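Local coordinates for penicillin-binding protein 2 (Pbp2) (Helicobacter pylori, PDB 5LP5) that probably cross-links peptidoglycan as a penicillin-binding transpeptidase of the cell-shape machinery, and forms a complex with the cell-shape protein MreC, at residues N155-A159 with L235-K241; E242-L246 with L574-M578; K250-L255 with V266-P271. All coordinates share one frame; numbering follows the deposited sequence.

Overall arrangement
Helix 237-246 ties the three contacts together. Its first turn meets the loop 155-159 in interaction 1, and its last turn meets helix 572-584 in interaction 2. The same helix lies on the hairpin of interaction 3. The centres of interactions 2 and 3 are about 10 Å apart, and that of interaction 1 is about 11 Å from interaction 3 and 12 Å from interaction 2. Two polar contacts join helix and hairpin, Gln240 OE1 to Ala267 N at 2.7 Å and Asp244 OD1 to Tyr270 OH at 2.8 Å. The hairpin forms one edge of a five-stranded antiparallel sheet, with strand 264-270 outermost. Strand 511-517, which probably carries the active-site KTG motif, is at the opposite edge.

Interaction 1: residues N155-A159 with L235-K241; sequences NNALA and LDKRLQK
A type II' beta turn from Asn155 to Leu158 leads to Ala159, the N-cap residue of helix 160-163, and Leu158 and Ala159 face the start of helix 237-246, with Leu158 CA 7.3 Å from Lys241 CA. Leu158 makes the main apolar contact. Its CG is anti to the backbone N (chi1 -174°), which carries the branched end to the helix. Leu158 CD1 rests on Gln240 CB at 3.8 Å and also meets Lys241 CG. Leu158 CD2 touches Lys237 CG at 4.1 Å, where the two side chains cross at about a right angle. Ala159 CB points at the helix start. Ala159 CB sits 4.0 Å from Leu235 CD1 and near the amide nitrogen of Gln240. The Gln240 chain is bent at chi2, and its OE1 accepts from Ala267 N, which fixes the turn of the amide.

The extended chain of Lys237 reaches toward Asn155, and Lys237 NZ lies 3.2 Å from Asn155 OD1. The same ammonium makes a long, weak ion pair with Glu62, and Asn155 ND2 gives a weak hydrogen bond to Phe63 O. Asp236 caps the helix: Asp236 OD1 accepts from Arg238 N at 2.9 Å, met from above the carboxylate plane. Arg238 NE binds the syn lone pair of Asp236 OD1, in the guanidinium plane, as part of a salt bridge.

The contact joins a loop of the dimerisation-domain family region, between strand 144-152 and helix 160-163, to the helix that leads into the transpeptidase sheet. Behind it, Leu239 packs on strand 264-270 and helix 572-584.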
loop_
_atom_site.group_PDB
_atom_site.type_symbol
_atom_site.label_atom_id
_atom_site.label_comp_id
_atom_site.label_asym_id
_atom_site.label_seq_id
_atom_site.Cartn_x
_atom_site.Cartn_y
_atom_site.Cartn_z
ATOM N N ASN A 155 -5.278 -8.615 8.824
ATOM C CA ASN A 155 -5.959 -9.646 9.612
ATOM C C ASN A 155 -6.451 -10.842 8.806
ATOM O O ASN A 155 -7.157 -11.693 9.324
ATOM C CB ASN A 155 -7.105 -9.022 10.392
ATOM C CG ASN A 155 -6.636 -7.913 11.278
ATOM O OD1 ASN A 155 -6.406 -8.109 12.461
ATOM N ND2 ASN A 155 -6.463 -6.755 10.706
ATOM N N ASN A 156 -6.062 -10.913 7.544
ATOM C CA ASN A 156 -6.424 -12.026 6.679
ATOM C C ASN A 156 -7.914 -12.236 6.436
ATOM O O ASN A 156 -8.478 -11.582 5.555
ATOM C CB ASN A 156 -5.745 -13.304 7.164
ATOM C CG ASN A 156 -4.256 -13.261 6.935
ATOM O OD1 ASN A 156 -3.777 -13.309 5.804
ATOM N ND2 ASN A 156 -3.524 -13.100 8.001
ATOM N N ALA A 157 -8.537 -13.142 7.186
ATOM C CA ALA A 157 -9.943 -13.504 6.962
ATOM C C ALA A 157 -10.890 -12.823 7.937
ATOM O O ALA A 157 -12.080 -13.130 7.990
ATOM C CB ALA A 157 -10.134 -15.015 7.020
ATOM N N LEU A 158 -10.366 -11.880 8.703
ATOM C CA LEU A 158 -11.201 -11.106 9.588
ATOM C C LEU A 158 -12.093 -10.208 8.755
ATOM O O LEU A 158 -11.598 -9.421 7.958
ATOM C CB LEU A 158 -10.356 -10.266 10.540
ATOM C CG LEU A 158 -11.190 -9.549 11.597
ATOM C CD1 LEU A 158 -11.723 -10.555 12.605
ATOM C CD2 LEU A 158 -10.354 -8.483 12.281
ATOM N N ALA A 159 -13.403 -10.347 8.942
ATOM C CA ALA A 159 -14.397 -9.466 8.314
ATOM C C ALA A 159 -14.283 -9.497 6.807
ATOM O O ALA A 159 -14.638 -8.540 6.122
ATOM C CB ALA A 159 -14.247 -8.036 8.819
ATOM N N LEU A 235 -16.724 -0.972 12.585
ATOM C CA LEU A 235 -16.332 -2.216 13.238
ATOM C C LEU A 235 -15.383 -1.989 14.413
ATOM O O LEU A 235 -14.606 -1.050 14.400
ATOM C CB LEU A 235 -15.642 -3.146 12.239
ATOM C CG LEU A 235 -16.428 -3.685 11.057
ATOM C CD1 LEU A 235 -15.479 -4.534 10.223
ATOM C CD2 LEU A 235 -17.608 -4.505 11.513
ATOM N N ASP A 236 -15.431 -2.861 15.410
ATOM C CA ASP A 236 -14.390 -2.930 16.419
ATOM C C ASP A 236 -13.664 -4.245 16.259
ATOM O O ASP A 236 -14.245 -5.297 16.392
ATOM C CB ASP A 236 -14.980 -2.834 17.820
ATOM C CG ASP A 236 -13.900 -2.795 18.930
ATOM O OD1 ASP A 236 -12.779 -3.326 18.715
ATOM O OD2 ASP A 236 -14.190 -2.255 20.027
ATOM N N LYS A 237 -12.378 -4.166 15.989
ATOM C CA LYS A 237 -11.544 -5.339 15.703
ATOM C C LYS A 237 -11.568 -6.393 16.816
ATOM O O LYS A 237 -11.472 -7.592 16.547
ATOM C CB LYS A 237 -10.103 -4.875 15.435
ATOM C CG LYS A 237 -9.105 -5.980 15.228
ATOM C CD LYS A 237 -7.695 -5.409 15.167
ATOM C CE LYS A 237 -6.691 -6.548 15.169
ATOM N NZ LYS A 237 -5.312 -6.151 14.779
ATOM N N ARG A 238 -11.697 -5.957 18.062
ATOM C CA ARG A 238 -11.739 -6.898 19.178
ATOM C C ARG A 238 -13.054 -7.667 19.155
ATOM O O ARG A 238 -13.075 -8.893 19.249
ATOM C CB ARG A 238 -11.580 -6.166 20.500
ATOM C CG ARG A 238 -10.201 -5.544 20.683
ATOM C CD ARG A 238 -10.198 -4.439 21.739
ATOM N NE ARG A 238 -11.047 -3.328 21.333
ATOM C CZ ARG A 238 -11.383 -2.304 22.111
ATOM N NH1 ARG A 238 -10.927 -2.223 23.354
ATOM N NH2 ARG A 238 -12.180 -1.352 21.648
ATOM N N LEU A 239 -14.150 -6.931 19.009
ATOM C CA LEU A 239 -15.477 -7.530 18.953
ATOM C C LEU A 239 -15.633 -8.533 17.812
ATOM O O LEU A 239 -16.312 -9.538 17.986
ATOM C CB LEU A 239 -16.541 -6.448 18.829
ATOM C CG LEU A 239 -16.740 -5.534 20.034
ATOM C CD1 LEU A 239 -17.833 -4.518 19.727
ATOM C CD2 LEU A 239 -17.092 -6.314 21.287
ATOM N N GLN A 240 -15.018 -8.265 16.657
ATOM C CA GLN A 240 -15.054 -9.209 15.528
ATOM C C GLN A 240 -14.226 -10.452 15.798
ATOM O O GLN A 240 -14.593 -11.551 15.384
ATOM C CB GLN A 240 -14.575 -8.576 14.226
ATOM C CG GLN A 240 -15.686 -7.932 13.387
ATOM C CD GLN A 240 -16.306 -8.824 12.321
ATOM O OE1 GLN A 240 -17.413 -8.551 11.898
ATOM N NE2 GLN A 240 -15.596 -9.854 11.859
ATOM N N LYS A 241 -13.105 -10.297 16.486
ATOM C CA LYS A 241 -12.316 -11.474 16.822
ATOM C C LYS A 241 -13.094 -12.368 17.774
ATOM O O LYS A 241 -13.001 -13.596 17.675
ATOM C CB LYS A 241 -10.950 -11.099 17.389
ATOM C CG LYS A 241 -9.973 -10.692 16.306
ATOM C CD LYS A 241 -8.558 -10.579 16.806
ATOM C CE LYS A 241 -7.668 -10.086 15.680
ATOM N NZ LYS A 241 -6.263 -9.900 16.134
#

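Interaction 2: residues E242-L246 with L574-M578; sequences EADKL and LLVKM
Leu246 is the central side chain of this contact, wedged between Leu574, Lys577 and Met578 of the facing helix. Leu246 CD2 meets Lys577 CB at 3.7 Å and Lys577 CD at 3.8 Å, the two side chains crossing at a slant. Leu246 CD1 lies 3.8 Å from Leu574 O. Leu574 answers with its own CD2: Leu574 CD2 is 4.1 Å from Leu246 CD2 and also near the Leu246 carbonyl oxygen.

Met578 closes the other end of the contact. Its chain bends at chi2 (57°) and again at chi3 (86°), and this curls the methyl toward the facing helix. Met578 CE then touches Ala243 CB at 3.8 Å and comes 4.2 Å from Leu246 CD1. Met578 SD passes by Glu242 CG. Glu242 also bends at chi2, and Glu242 OE2 lies 4.0 Å from Lys577 CB. The lysine chain is extended and leads away, so Glu242 OE2 and Lys577 NZ stay 6.9 Å apart and form no salt bridge. No hydrogen bond crosses between the two segments; the contact is mostly aliphatic.

The two helix segments run antiparallel at 160°. Ala243 and Met578 both reach down to Ile254, and Met578 also touches Val256 and Ile558. Leu575, on another side of its helix, packs on Ile545 and Ala547. Helix 237-246 and the C-terminal helix 572-584 thus lie side by side on one face of the central antiparallel sheet, as in other penicillin-recognising transpeptidases, over strands 264-270, 252-258, 556-562 and 542-549.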
loop_
_atom_site.group_PDB
_atom_site.type_symbol
_atom_site.label_atom_id
_atom_site.label_comp_id
_atom_site.label_asym_id
_atom_site.label_seq_id
_atom_site.Cartn_x
_atom_site.Cartn_y
_atom_site.Cartn_z
ATOM N N GLU A 242 -13.867 -11.753 18.670
ATOM C CA GLU A 242 -14.762 -12.492 19.549
ATOM C C GLU A 242 -15.769 -13.244 18.709
ATOM O O GLU A 242 -15.970 -14.444 18.887
ATOM C CB GLU A 242 -15.495 -11.548 20.514
ATOM C CG GLU A 242 -16.481 -12.232 21.462
ATOM C CD GLU A 242 -15.861 -13.360 22.278
ATOM O OE1 GLU A 242 -14.624 -13.425 22.391
ATOM O OE2 GLU A 242 -16.612 -14.200 22.810
ATOM N N ALA A 243 -16.393 -12.522 17.785
ATOM C CA ALA A 243 -17.373 -13.091 16.867
ATOM C C ALA A 243 -16.812 -14.293 16.122
ATOM O O ALA A 243 -17.459 -15.316 16.035
ATOM C CB ALA A 243 -17.836 -12.036 15.892
ATOM N N ASP A 244 -15.596 -14.180 15.607
ATOM C CA ASP A 244 -14.958 -15.309 14.929
ATOM C C ASP A 244 -14.830 -16.486 15.890
ATOM O O ASP A 244 -15.205 -17.593 15.567
ATOM C CB ASP A 244 -13.595 -14.910 14.335
ATOM C CG ASP A 244 -13.715 -14.177 12.980
ATOM O OD1 ASP A 244 -14.746 -13.529 12.687
ATOM O OD2 ASP A 244 -12.754 -14.239 12.194
ATOM N N LYS A 245 -14.323 -16.236 17.085
ATOM C CA LYS A 245 -14.139 -17.288 18.103
ATOM C C LYS A 245 -15.447 -18.031 18.379
ATOM O O LYS A 245 -15.463 -19.241 18.499
ATOM C CB LYS A 245 -13.589 -16.659 19.398
ATOM C CG LYS A 245 -13.350 -17.584 20.578
ATOM C CD LYS A 245 -12.032 -18.340 20.477
ATOM C CE LYS A 245 -11.698 -19.056 21.790
ATOM N NZ LYS A 245 -10.659 -20.122 21.645
ATOM N N LEU A 246 -16.548 -17.306 18.472
ATOM C CA LEU A 246 -17.826 -17.911 18.815
ATOM C C LEU A 246 -18.325 -18.850 17.727
ATOM O O LEU A 246 -18.945 -19.868 18.031
ATOM C CB LEU A 246 -18.867 -16.823 19.097
ATOM C CG LEU A 246 -18.625 -15.927 20.323
ATOM C CD1 LEU A 246 -19.630 -14.777 20.387
ATOM C CD2 LEU A 246 -18.673 -16.744 21.604
ATOM N N LEU A 574 -23.972 -18.116 23.281
ATOM C CA LEU A 574 -23.204 -17.270 22.365
ATOM C C LEU A 574 -23.593 -15.805 22.537
ATOM O O LEU A 574 -22.729 -14.928 22.506
ATOM C CB LEU A 574 -23.410 -17.696 20.904
ATOM C CG LEU A 574 -23.032 -19.124 20.476
ATOM C CD1 LEU A 574 -23.313 -19.289 18.984
ATOM C CD2 LEU A 574 -21.586 -19.500 20.789
ATOM N N LEU A 575 -24.883 -15.545 22.715
ATOM C CA LEU A 575 -25.369 -14.197 22.993
ATOM C C LEU A 575 -24.715 -13.551 24.237
ATOM O O LEU A 575 -24.276 -12.391 24.190
ATOM C CB LEU A 575 -26.887 -14.216 23.170
ATOM C CG LEU A 575 -27.578 -12.882 23.489
ATOM C CD1 LEU A 575 -27.188 -11.774 22.516
ATOM C CD2 LEU A 575 -29.092 -13.073 23.479
ATOM N N VAL A 576 -24.665 -14.295 25.343
ATOM C CA VAL A 576 -24.059 -13.783 26.578
ATOM C C VAL A 576 -22.611 -13.409 26.345
ATOM O O VAL A 576 -22.163 -12.336 26.755
ATOM C CB VAL A 576 -24.133 -14.760 27.788
ATOM C CG1 VAL A 576 -25.568 -14.890 28.268
ATOM C CG2 VAL A 576 -23.540 -16.136 27.461
ATOM N N LYS A 577 -21.887 -14.286 25.665
ATOM C CA LYS A 577 -20.464 -14.089 25.490
ATOM C C LYS A 577 -20.150 -12.805 24.750
ATOM O O LYS A 577 -19.179 -12.124 25.098
ATOM C CB LYS A 577 -19.848 -15.292 24.806
ATOM C CG LYS A 577 -19.776 -16.444 25.787
ATOM C CD LYS A 577 -19.237 -17.722 25.191
ATOM C CE LYS A 577 -19.393 -18.846 26.196
ATOM N NZ LYS A 577 -18.759 -20.058 25.640
ATOM N N MET A 578 -20.974 -12.472 23.749
ATOM C CA MET A 578 -20.837 -11.208 23.025
ATOM C C MET A 578 -21.259 -10.011 23.888
ATOM O O MET A 578 -20.557 -8.993 23.915
ATOM C CB MET A 578 -21.636 -11.242 21.729
ATOM C CG MET A 578 -21.461 -10.030 20.835
ATOM S SD MET A 578 -19.747 -9.741 20.394
ATOM C CE MET A 578 -19.617 -10.824 18.969
#

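Interaction 3: residues K250-L255 with V266-P271; sequences KRGAIL and VAGSYP
Gly252 and Tyr270 form one antiparallel hydrogen-bonded pair, and Ile254 and Gly268 form the next. Gly252 N donates to Tyr270 O at 3.1 Å. Tyr270 N returns a bond to Gly252 O at 2.9 Å. Ile254 N reaches Gly268 O at 3.1 Å. The straightest bond is from Gly268 N to Ile254 O, 2.9 Å with an N-H...O angle of 164°. CA-H...O contacts lie between them, such as Ala253 CA to Gly268 O.

Apolar contacts occur on both faces. On the face of Ile254 and Tyr270, Ile254 CG2 meets the ring edge at Tyr270 CE2, 3.8 Å away, and has Val266 CG1 at 4.1 Å. Tyr270 CG is anti to its carbonyl carbon (chi1 -55°), and the ring lies back along the strand past Gly268, which has no side chain there. On the other face Leu255 CD2 touches Ala267 CB at 3.8 Å. A cis peptide precedes Pro271, whose CD rests against Arg251 CG.

Polar ends find partners beyond the hairpin: Tyr270 OH binds Asp244, and Ser269 OG binds Leu299 O and Arg301 N. Strands 252-258 and 264-270 form an antiparallel beta hairpin at one edge of the five-stranded transpeptidase sheet, and 252-258 pairs on its other side with strand 556-562. Helices 237-246 and 572-584 pack on the face of Ile254 and Tyr270, while helices 160-163 and 441-453 pack on the face of Ala267 and Leu255.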
loop_
_atom_site.group_PDB
_atom_site.type_symbol
_atom_site.label_atom_id
_atom_site.label_comp_id
_atom_site.label_asym_id
_atom_site.label_seq_id
_atom_site.Cartn_x
_atom_site.Cartn_y
_atom_site.Cartn_z
ATOM N N LYS A 250 -18.701 -23.403 13.446
ATOM C CA LYS A 250 -20.097 -23.166 13.098
ATOM C C LYS A 250 -20.210 -22.380 11.797
ATOM O O LYS A 250 -19.345 -21.580 11.463
ATOM C CB LYS A 250 -20.792 -22.379 14.223
ATOM C CG LYS A 250 -20.481 -22.874 15.631
ATOM C CD LYS A 250 -21.332 -22.202 16.696
ATOM C CE LYS A 250 -21.184 -22.920 18.036
ATOM N NZ LYS A 250 -22.013 -24.157 18.134
ATOM N N ARG A 251 -21.279 -22.606 11.049
ATOM C CA ARG A 251 -21.618 -21.726 9.928
ATOM C C ARG A 251 -22.815 -20.879 10.312
ATOM O O ARG A 251 -23.655 -21.296 11.093
ATOM C CB ARG A 251 -21.948 -22.505 8.659
ATOM C CG ARG A 251 -20.798 -23.346 8.157
ATOM C CD ARG A 251 -20.886 -24.748 8.717
ATOM N NE ARG A 251 -19.578 -25.268 9.069
ATOM C CZ ARG A 251 -19.383 -26.244 9.944
ATOM N NH1 ARG A 251 -20.408 -26.815 10.567
ATOM N NH2 ARG A 251 -18.156 -26.667 10.201
ATOM N N GLY A 252 -22.880 -19.673 9.758
ATOM C CA GLY A 252 -23.980 -18.766 10.060
ATOM C C GLY A 252 -23.527 -17.332 9.956
ATOM O O GLY A 252 -22.721 -17.004 9.094
ATOM N N ALA A 253 -24.061 -16.485 10.828
ATOM C CA ALA A 253 -23.786 -15.057 10.772
ATOM C C ALA A 253 -24.132 -14.363 12.079
ATOM O O ALA A 253 -25.063 -14.779 12.780
ATOM C CB ALA A 253 -24.560 -14.419 9.644
ATOM N N ILE A 254 -23.384 -13.299 12.380
ATOM C CA ILE A 254 -23.584 -12.542 13.615
ATOM C C ILE A 254 -23.395 -11.025 13.455
ATOM O O ILE A 254 -22.516 -10.570 12.736
ATOM C CB ILE A 254 -22.688 -13.067 14.744
ATOM C CG1 ILE A 254 -22.959 -12.289 16.024
ATOM C CG2 ILE A 254 -21.218 -12.983 14.358
ATOM C CD1 ILE A 254 -22.432 -13.006 17.240
ATOM N N LEU A 255 -24.238 -10.261 14.145
ATOM C CA LEU A 255 -24.334 -8.826 13.930
ATOM C C LEU A 255 -24.533 -8.110 15.226
ATOM O O LEU A 255 -25.387 -8.476 16.007
ATOM C CB LEU A 255 -25.538 -8.500 13.050
ATOM C CG LEU A 255 -25.450 -8.837 11.565
ATOM C CD1 LEU A 255 -26.835 -8.776 10.940
ATOM C CD2 LEU A 255 -24.499 -7.865 10.881
ATOM N N VAL A 266 -20.101 -5.408 14.670
ATOM C CA VAL A 266 -19.753 -6.733 14.171
ATOM C C VAL A 266 -20.602 -7.070 12.951
ATOM O O VAL A 266 -21.736 -6.623 12.828
ATOM C CB VAL A 266 -19.990 -7.801 15.245
ATOM C CG1 VAL A 266 -19.643 -9.180 14.728
ATOM C CG2 VAL A 266 -19.172 -7.480 16.490
ATOM N N ALA A 267 -20.021 -7.857 12.051
ATOM C CA ALA A 267 -20.701 -8.461 10.903
ATOM C C ALA A 267 -19.872 -9.672 10.453
ATOM O O ALA A 267 -18.951 -9.573 9.619
ATOM C CB ALA A 267 -20.862 -7.463 9.779
ATOM N N GLY A 268 -20.183 -10.816 11.038
ATOM C CA GLY A 268 -19.506 -12.036 10.681
ATOM C C GLY A 268 -20.335 -12.904 9.773
ATOM O O GLY A 268 -21.539 -13.006 9.951
ATOM N N SER A 269 -19.683 -13.531 8.800
ATOM C CA SER A 269 -20.323 -14.547 7.968
ATOM C C SER A 269 -19.412 -15.747 7.878
ATOM O O SER A 269 -18.267 -15.611 7.480
ATOM C CB SER A 269 -20.622 -14.017 6.557
ATOM O OG SER A 269 -20.953 -15.093 5.670
ATOM N N TYR A 270 -19.932 -16.926 8.211
ATOM C CA TYR A 270 -19.063 -18.079 8.474
ATOM C C TYR A 270 -19.414 -19.307 7.667
ATOM O O TYR A 270 -20.542 -19.811 7.742
ATOM C CB TYR A 270 -19.065 -18.406 9.963
ATOM C CG TYR A 270 -18.676 -17.199 10.760
ATOM C CD1 TYR A 270 -17.336 -16.885 10.967
ATOM C CD2 TYR A 270 -19.645 -16.322 11.256
ATOM C CE1 TYR A 270 -16.971 -15.743 11.682
ATOM C CE2 TYR A 270 -19.289 -15.180 11.964
ATOM C CZ TYR A 270 -17.951 -14.902 12.168
ATOM O OH TYR A 270 -17.569 -13.807 12.875
ATOM N N PRO A 271 -18.435 -19.809 6.904
ATOM C CA PRO A 271 -17.037 -19.400 6.884
ATOM C C PRO A 271 -16.712 -18.058 6.263
ATOM O O PRO A 271 -17.287 -17.704 5.246
ATOM C CB PRO A 271 -16.363 -20.478 6.011
ATOM C CG PRO A 271 -17.356 -21.548 5.797
ATOM C CD PRO A 271 -18.693 -20.933 5.989
#